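Putative hydrolase (Acinetobacter sp. NBRC 100985, PDB 4XUK) probably hydrolyses organophosphate triesters and lactones, using two zinc ions bound in a metallo-beta-lactamase fold. Local coordinates at residues I216-H221 with A263-F268; N59-N64 with P269-T274; A128-S133 with Q175-Y180. The protein carries 2 engineered substitutions. One frame throughout, in Å; residues are numbered along the deposited sequence.

Contact 1 (I216-H221 with A263-F268). With ZN (zinc ion), chain C; ZN (zinc ion), chain D.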
# COMPACT_ATOMS: atom_id res chain seq x y z
N ILE A 216 11.99 -10.44 7.99
CA ILE A 216 11.85 -10.67 9.43
C ILE A 216 11.09 -11.91 9.87
O ILE A 216 11.16 -12.30 11.04
CB ILE A 216 11.21 -9.45 10.15
CG1 ILE A 216 9.80 -9.19 9.61
CG2 ILE A 216 12.08 -8.23 9.99
CD1 ILE A 216 8.97 -8.28 10.54
N GLY A 217 10.34 -12.51 8.96
CA GLY A 217 9.52 -13.65 9.33
C GLY A 217 8.43 -13.23 10.31
O GLY A 217 7.92 -12.10 10.25
N ASP A 218 8.07 -14.13 11.21
CA ASP A 218 6.91 -13.94 12.07
C ASP A 218 7.23 -13.40 13.47
O ASP A 218 6.68 -13.89 14.46
CB ASP A 218 6.15 -15.26 12.21
CG ASP A 218 5.33 -15.58 10.99
OD1 ASP A 218 5.54 -14.96 9.92
OD2 ASP A 218 4.44 -16.43 11.11
N ILE A 219 8.08 -12.39 13.55
CA ILE A 219 8.30 -11.71 14.81
C ILE A 219 7.18 -10.70 15.04
O ILE A 219 7.15 -10.00 16.05
CB ILE A 219 9.65 -10.99 14.84
CG1 ILE A 219 9.70 -9.92 13.74
CG2 ILE A 219 10.78 -12.00 14.64
CD1 ILE A 219 10.94 -9.06 13.79
N VAL A 220 6.25 -10.62 14.08
CA VAL A 220 5.07 -9.76 14.22
C VAL A 220 3.93 -10.20 13.30
O VAL A 220 4.17 -10.72 12.20
CB VAL A 220 5.45 -8.26 14.02
CG1 VAL A 220 5.59 -7.91 12.54
CG2 VAL A 220 4.43 -7.37 14.69
N HIS A 221 2.69 -9.99 13.75
CA HIS A 221 1.52 -10.46 13.01
C HIS A 221 0.51 -9.36 12.66
O HIS A 221 -0.59 -9.65 12.21
CB HIS A 221 0.80 -11.56 13.78
CG HIS A 221 1.49 -12.88 13.73
ND1 HIS A 221 2.71 -13.10 14.32
CD2 HIS A 221 1.15 -14.04 13.12
CE1 HIS A 221 3.09 -14.34 14.10
NE2 HIS A 221 2.16 -14.93 13.37
N ALA A 263 8.09 -8.40 5.51
CA ALA A 263 7.40 -9.22 6.50
C ALA A 263 6.27 -10.05 5.92
O ALA A 263 5.41 -9.51 5.22
CB ALA A 263 6.86 -8.33 7.60
N PRO A 264 6.24 -11.36 6.25
CA PRO A 264 5.17 -12.19 5.71
C PRO A 264 3.78 -11.83 6.24
O PRO A 264 2.80 -12.11 5.54
CB PRO A 264 5.55 -13.61 6.17
CG PRO A 264 6.41 -13.40 7.36
CD PRO A 264 7.18 -12.13 7.07
N HIS A 265 3.68 -11.21 7.42
CA HIS A 265 2.36 -10.87 7.97
C HIS A 265 2.05 -9.39 8.16
O HIS A 265 1.20 -9.04 8.98
CB HIS A 265 2.13 -11.61 9.30
CG HIS A 265 2.04 -13.09 9.14
ND1 HIS A 265 1.36 -13.68 8.10
CD2 HIS A 265 2.55 -14.11 9.88
CE1 HIS A 265 1.46 -14.99 8.20
NE2 HIS A 265 2.17 -15.27 9.28
N LEU A 266 2.73 -8.51 7.42
CA LEU A 266 2.33 -7.10 7.40
C LEU A 266 1.62 -6.86 6.07
O LEU A 266 1.79 -7.64 5.13
CB LEU A 266 3.56 -6.18 7.60
CG LEU A 266 4.18 -6.31 8.99
CD1 LEU A 266 5.42 -5.44 9.18
CD2 LEU A 266 3.15 -6.01 10.05
N PRO A 267 0.77 -5.81 5.98
CA PRO A 267 -0.08 -5.63 4.80
C PRO A 267 0.67 -5.66 3.48
O PRO A 267 1.61 -4.86 3.27
CB PRO A 267 -0.70 -4.25 5.03
CG PRO A 267 -0.81 -4.17 6.54
CD PRO A 267 0.45 -4.83 7.04
N PHE A 268 0.28 -6.59 2.60
CA PHE A 268 0.91 -6.73 1.28
C PHE A 268 1.08 -5.38 0.61
O PHE A 268 0.15 -4.57 0.59
CB PHE A 268 0.08 -7.66 0.38
CG PHE A 268 0.66 -7.82 -1.00
CD1 PHE A 268 1.61 -8.80 -1.25
CD2 PHE A 268 0.28 -6.97 -2.03
CE1 PHE A 268 2.15 -8.94 -2.50
CE2 PHE A 268 0.82 -7.10 -3.30
CZ PHE A 268 1.75 -8.08 -3.53
ZN ZN C . 3.13 -17.24 9.64
ZN ZN D . 4.41 -18.66 12.08
O HOH W 1 5.47 -10.66 9.73
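Asp218 and His265 meet at the zinc site in a buried contact between two loops, one leaving strand 211-215 and the other leaving its parallel neighbour, strand 260-262. A single carboxylate oxygen serves both ions: Asp218 OD2 lies 2.1 Å from the zinc ion of chain C and 2.4 Å from the zinc ion of chain D. His265 NE2 binds the first of these ions at 2.2 Å, so both loops share it. The carboxylate is turned 47° against the imidazole. Its other oxygen, Asp218 OD1, rests 3.1 Å from His265 CD2 and also packs against CG of Pro264. At the remaining ring nitrogen, His265 ND1 is hydrogen-bonded to Ser57, and with both nitrogens engaged the ring's rotation is fixed. His221 runs alongside His265, pointing the same way; His265 CD2 sits over a face of the His221 ring, 3.5 Å from His221 CD2, with the planes inclined by 32°.

A bound water joins the two backbones. It donates to the carbonyls of Gly217 and Val220 and accepts from the N-H of His265, 3.0 Å from water oxygen to His265 N, bridging this nitrogen, in the type I turn Ala263-Leu266, to two carbonyls of the facing loop. Apolar packing continues away from the site: Ile216, with CG1 placed between its backbone N and carbonyl carbon (chi1 61°), brings CD1 to 3.6 Å from Ala263 CB, while the side chains of Val220 and Leu266 cross at about a right angle, with Val220 CG1 4.0 Å from Leu266 CD2. His108, His110 and His197 complete the coordination at one zinc, Asp112 and His113 at the other: the bridging aspartate, His265 and the HxHxDH signature of the dinuclear metallo-beta-lactamase site.

Contact 2 (N59-N64 with P269-T274). Engineered in segment 269-274: Thr274 (natural residue Ile).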
# COMPACT_ATOMS: atom_id res chain seq x y z
N ASN A 59 2.43 -13.23 3.10
CA ASN A 59 3.28 -12.92 1.96
C ASN A 59 4.51 -13.84 1.89
O ASN A 59 4.89 -14.50 2.88
CB ASN A 59 3.77 -11.47 2.03
CG ASN A 59 2.66 -10.48 2.38
OD1 ASN A 59 1.60 -10.47 1.76
ND2 ASN A 59 2.93 -9.62 3.34
N ALA A 60 5.13 -13.89 0.71
CA ALA A 60 6.46 -14.48 0.53
C ALA A 60 7.27 -13.51 -0.32
O ALA A 60 6.69 -12.60 -0.93
CB ALA A 60 6.37 -15.82 -0.16
N PHE A 61 8.59 -13.70 -0.39
CA PHE A 61 9.44 -12.77 -1.14
C PHE A 61 10.46 -13.47 -2.04
O PHE A 61 11.16 -14.39 -1.60
CB PHE A 61 10.16 -11.81 -0.18
CG PHE A 61 9.23 -11.07 0.73
CD1 PHE A 61 8.58 -9.92 0.29
CD2 PHE A 61 8.94 -11.56 1.99
CE1 PHE A 61 7.68 -9.25 1.11
CE2 PHE A 61 8.05 -10.90 2.81
CZ PHE A 61 7.41 -9.74 2.37
N LEU A 62 10.52 -13.00 -3.29
CA LEU A 62 11.53 -13.43 -4.27
C LEU A 62 12.65 -12.40 -4.30
O LEU A 62 12.39 -11.20 -4.36
CB LEU A 62 10.93 -13.50 -5.67
CG LEU A 62 10.42 -14.82 -6.25
CD1 LEU A 62 9.97 -14.56 -7.69
CD2 LEU A 62 11.48 -15.94 -6.20
N VAL A 63 13.90 -12.87 -4.27
CA VAL A 63 15.04 -11.96 -4.31
C VAL A 63 15.94 -12.33 -5.48
O VAL A 63 16.58 -13.40 -5.49
CB VAL A 63 15.85 -12.03 -3.00
CG1 VAL A 63 16.93 -10.95 -2.98
CG2 VAL A 63 14.92 -11.87 -1.79
N ASN A 64 16.00 -11.44 -6.46
CA ASN A 64 16.87 -11.61 -7.61
C ASN A 64 18.19 -10.88 -7.34
O ASN A 64 18.25 -9.65 -7.39
CB ASN A 64 16.17 -11.04 -8.85
CG ASN A 64 17.00 -11.17 -10.12
OD1 ASN A 64 18.20 -11.44 -10.08
ND2 ASN A 64 16.36 -10.96 -11.26
N PRO A 269 2.26 -5.13 0.02
CA PRO A 269 3.42 -6.01 -0.22
C PRO A 269 4.24 -6.41 1.01
O PRO A 269 5.11 -7.29 0.87
CB PRO A 269 4.28 -5.19 -1.19
CG PRO A 269 3.88 -3.78 -0.96
CD PRO A 269 2.42 -3.83 -0.65
N GLY A 270 4.00 -5.80 2.17
CA GLY A 270 4.72 -6.20 3.37
C GLY A 270 6.14 -5.66 3.46
O GLY A 270 6.96 -6.14 4.24
N ILE A 271 6.41 -4.63 2.66
CA ILE A 271 7.73 -4.02 2.61
C ILE A 271 7.63 -2.57 3.11
O ILE A 271 6.73 -1.82 2.70
CB ILE A 271 8.31 -4.06 1.17
CG1 ILE A 271 8.38 -5.51 0.65
CG2 ILE A 271 9.68 -3.41 1.10
CD1 ILE A 271 8.86 -5.62 -0.82
N GLY A 272 8.52 -2.19 4.00
CA GLY A 272 8.44 -0.87 4.61
C GLY A 272 9.55 -0.66 5.62
O GLY A 272 10.58 -1.32 5.57
N HIS A 273 9.33 0.28 6.54
CA HIS A 273 10.32 0.61 7.55
C HIS A 273 9.59 0.83 8.87
O HIS A 273 8.37 1.01 8.87
CB HIS A 273 11.03 1.90 7.15
CG HIS A 273 11.81 1.79 5.88
ND1 HIS A 273 11.23 1.93 4.63
CD2 HIS A 273 13.13 1.58 5.65
CE1 HIS A 273 12.16 1.81 3.70
NE2 HIS A 273 13.32 1.60 4.29
N THR A 274 10.32 0.81 9.98
CA THR A 274 9.67 1.13 11.26
C THR A 274 10.23 2.39 11.90
O THR A 274 11.45 2.59 11.98
CB THR A 274 9.64 -0.06 12.27
OG1 THR A 274 10.13 0.36 13.55
CG2 THR A 274 10.47 -1.19 11.78
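Asn59 and Gly270 mark the closest approach of the two backbones, their CA atoms 7.0 Å apart, too far for strand pairing, and from there the strand 59-64 and the strand beginning at Ile271 diverge. The turn into the second strand has a cis peptide bond before Pro269 and a positive phi at Gly270 (78°). The carbonyl oxygen of Pro269 points at the edge of the Phe61 ring: Pro269 O lies near the ring plane, 3.2 Å from Phe61 CE1, a polar atom set against aromatic C-H rather than over the ring face. The same CE1 is 3.8 Å from Ile271 CG1, which comes obliquely as the two side chains slide past each other in opposite directions. Phe61 has CG anti to its carbonyl carbon (chi1 -55°), and this throws the ring across the gap to the turn. Near its outer end, Phe61 CZ is 4.1 Å from Gly270 O, again at an oblique angle.

Asn59 approaches the same turn with its amide. Asn59 ND2 sits 3.9 Å from Gly270 CA, close packing made possible because the glycine has no side chain. The polar work of this nitrogen is done elsewhere: ND2 is hydrogen-bonded to the carbonyls of Leu266 and Ala263, so the amide is gripped twice by the preceding loop and its rotation is held.

Strand 59-64 runs between strands 14-26 and 69-72, with backbone bonds from Ala60 to Leu19 and from Phe61 to Ile72, and Pro269 touches Ala18. Farther along, the engineered Thr274 packs on Phe254 and Ala255 of helix 240-257, and His273 stacks on Tyr47 of the second subunit. The contact thus joins strand 54-64 of one sheet to the turn that leads into strand 271-275 of the other.

Contact 3 (A128-S133 with Q175-Y180)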
# COMPACT_ATOMS: atom_id res chain seq x y z
N ALA A 128 15.59 -25.95 -6.81
CA ALA A 128 15.87 -25.22 -5.59
C ALA A 128 16.30 -26.13 -4.45
O ALA A 128 15.79 -27.25 -4.28
CB ALA A 128 14.65 -24.42 -5.15
N THR A 129 17.23 -25.64 -3.65
CA THR A 129 17.44 -26.26 -2.36
C THR A 129 16.91 -25.39 -1.23
O THR A 129 17.04 -24.15 -1.22
CB THR A 129 18.89 -26.79 -2.16
OG1 THR A 129 19.38 -26.49 -0.84
CG2 THR A 129 19.78 -26.23 -3.20
N VAL A 130 16.26 -26.08 -0.30
CA VAL A 130 15.51 -25.47 0.78
C VAL A 130 16.35 -25.50 2.04
O VAL A 130 16.94 -26.54 2.39
CB VAL A 130 14.19 -26.25 0.99
CG1 VAL A 130 13.44 -25.73 2.20
CG2 VAL A 130 13.32 -26.18 -0.26
N TYR A 131 16.44 -24.34 2.70
CA TYR A 131 17.17 -24.20 3.97
C TYR A 131 16.24 -23.76 5.10
O TYR A 131 15.35 -22.92 4.89
CB TYR A 131 18.23 -23.11 3.87
CG TYR A 131 19.41 -23.43 3.01
CD1 TYR A 131 19.34 -23.32 1.62
CD2 TYR A 131 20.61 -23.82 3.58
CE1 TYR A 131 20.45 -23.61 0.83
CE2 TYR A 131 21.71 -24.12 2.80
CZ TYR A 131 21.62 -24.01 1.43
OH TYR A 131 22.73 -24.30 0.66
N VAL A 132 16.50 -24.27 6.29
CA VAL A 132 15.81 -23.81 7.50
C VAL A 132 16.80 -24.05 8.64
O VAL A 132 17.75 -24.83 8.49
CB VAL A 132 14.49 -24.59 7.70
CG1 VAL A 132 14.79 -26.05 8.08
CG2 VAL A 132 13.58 -23.91 8.72
N SER A 133 16.63 -23.38 9.78
CA SER A 133 17.63 -23.51 10.84
C SER A 133 17.65 -24.91 11.45
O SER A 133 16.63 -25.60 11.50
CB SER A 133 17.41 -22.46 11.93
OG SER A 133 16.44 -22.90 12.87
N GLN A 175 17.95 -34.70 -1.94
CA GLN A 175 19.08 -34.22 -1.14
C GLN A 175 19.20 -32.70 -1.24
O GLN A 175 20.31 -32.14 -1.27
CB GLN A 175 20.40 -34.91 -1.55
CG GLN A 175 20.27 -36.43 -1.70
CD GLN A 175 21.60 -37.16 -1.76
OE1 GLN A 175 22.61 -36.61 -2.22
NE2 GLN A 175 21.61 -38.41 -1.31
N ARG A 176 18.06 -32.05 -1.31
CA ARG A 176 17.96 -30.60 -1.38
C ARG A 176 17.14 -29.95 -0.25
O ARG A 176 16.55 -28.91 -0.41
CB ARG A 176 17.46 -30.16 -2.75
CG ARG A 176 18.20 -30.75 -3.91
CD ARG A 176 19.27 -29.84 -4.41
NE ARG A 176 19.03 -29.62 -5.79
CZ ARG A 176 19.01 -28.48 -6.45
NH1 ARG A 176 19.26 -27.31 -5.93
NH2 ARG A 176 18.72 -28.57 -7.68
N PHE A 177 17.14 -30.59 0.89
CA PHE A 177 16.62 -29.97 2.11
C PHE A 177 17.77 -29.90 3.10
O PHE A 177 18.32 -30.93 3.52
CB PHE A 177 15.47 -30.79 2.67
CG PHE A 177 14.89 -30.22 3.94
CD1 PHE A 177 14.03 -29.14 3.89
CD2 PHE A 177 15.22 -30.77 5.17
CE1 PHE A 177 13.50 -28.61 5.06
CE2 PHE A 177 14.70 -30.25 6.33
CZ PHE A 177 13.84 -29.18 6.28
N LYS A 178 18.14 -28.68 3.48
CA LYS A 178 19.36 -28.45 4.23
C LYS A 178 19.04 -27.70 5.51
O LYS A 178 18.06 -26.96 5.57
CB LYS A 178 20.33 -27.62 3.39
CG LYS A 178 20.61 -28.16 2.00
CD LYS A 178 21.33 -29.50 2.07
CE LYS A 178 21.85 -29.92 0.70
NZ LYS A 178 22.68 -31.16 0.82
N THR A 179 19.86 -27.90 6.54
CA THR A 179 19.77 -27.06 7.73
C THR A 179 21.06 -26.28 7.93
O THR A 179 22.10 -26.64 7.36
CB THR A 179 19.41 -27.87 9.00
OG1 THR A 179 20.48 -28.76 9.34
CG2 THR A 179 18.14 -28.69 8.76
N TYR A 180 20.99 -25.19 8.70
CA TYR A 180 22.16 -24.35 8.95
C TYR A 180 22.27 -23.99 10.42
O TYR A 180 21.33 -24.19 11.20
CB TYR A 180 22.10 -23.05 8.12
CG TYR A 180 20.89 -22.19 8.43
CD1 TYR A 180 20.87 -21.38 9.57
CD2 TYR A 180 19.78 -22.19 7.60
CE1 TYR A 180 19.77 -20.61 9.86
CE2 TYR A 180 18.67 -21.40 7.88
CZ TYR A 180 18.68 -20.62 9.02
OH TYR A 180 17.59 -19.84 9.32
O HOH W 2 14.77 -21.20 10.49
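Strands 129-133 and 177-180 pair in parallel as the two arms of a beta-alpha-beta crossover, with helices 134-141 and 151-173 between them; strand 177-180 is an outermost strand of its sheet within the chain. Val130 and Val132 of the inner strand alternate as donor and acceptor with Arg176, Lys178 and Tyr180. The bonds at the Val130 end are the shorter: Val130 N to Arg176 O is 2.8 Å and nearly straight (174° at the hydrogen), and Lys178 N to Val130 O is 2.7 Å. At the Val132 end, Val132 N to Lys178 O is 3.2 Å, and Tyr180 N to Val132 O is 3.3 Å and bent to 138°.

Apolar packing on the face of Val130, Phe177 and Val132 reaches helix 151-173. The Phe177 ring lies obliquely against both valines, with CD1 beside CG1 of Val130 and CZ 3.7 Å from Val132 CG1, and it continues onto Ile168 and Gln172 of the helix.

Two C-H groups cover rings. On the face of Tyr131 and Lys178, Lys178 CB stands over the Tyr131 ring, 4.1 Å from its centroid, before the lysine chain bends away, its NZ in a weak hydrogen bond with Gln175 O. At the C-terminal end of the pair, Ser133 CA lies 3.7 Å from the centroid of the Tyr180 ring, which is folded back over the end of the inner strand because Tyr180 CG sits between its own N and carbonyl carbon (chi1 61°).

Polar groups act at the two ends. The Arg176 guanidinium has Thr129 CG2 at its edge and Ala128 O over one face, and its NH1 makes a weak bond to Asn127 O. Ser133 is an N-cap, its OG bonded to Glu136 N and Gly200 O. Tyr180 OH is hydrogen-bonded to Tyr204 OH and, weakly, to a water whose oxygen accepts the N-H of Ser133 at 3.0 Å.

Contacts 1 and 2 adjoin, their centres 9 Å apart, and are stitched by backbone: Pro264 O lies 2.7 Å from Asn59 N and Ala263 N lies 2.8 Å from Gly270 O, both probable hydrogen bonds. Contact 1 supplies two of the zinc ligands, Asp218 and His265, whereas contact 2 is a step farther from the metals, the Asn59 side chain about 10 Å from a zinc ion. Contact 3 stands apart, its centre 22 Å from that of contact 1 and 21 Å from that of contact 2, although strand 59-64 belongs to the same sheet. The Val132 side chain of contact 3 is about 11 Å from a zinc ion.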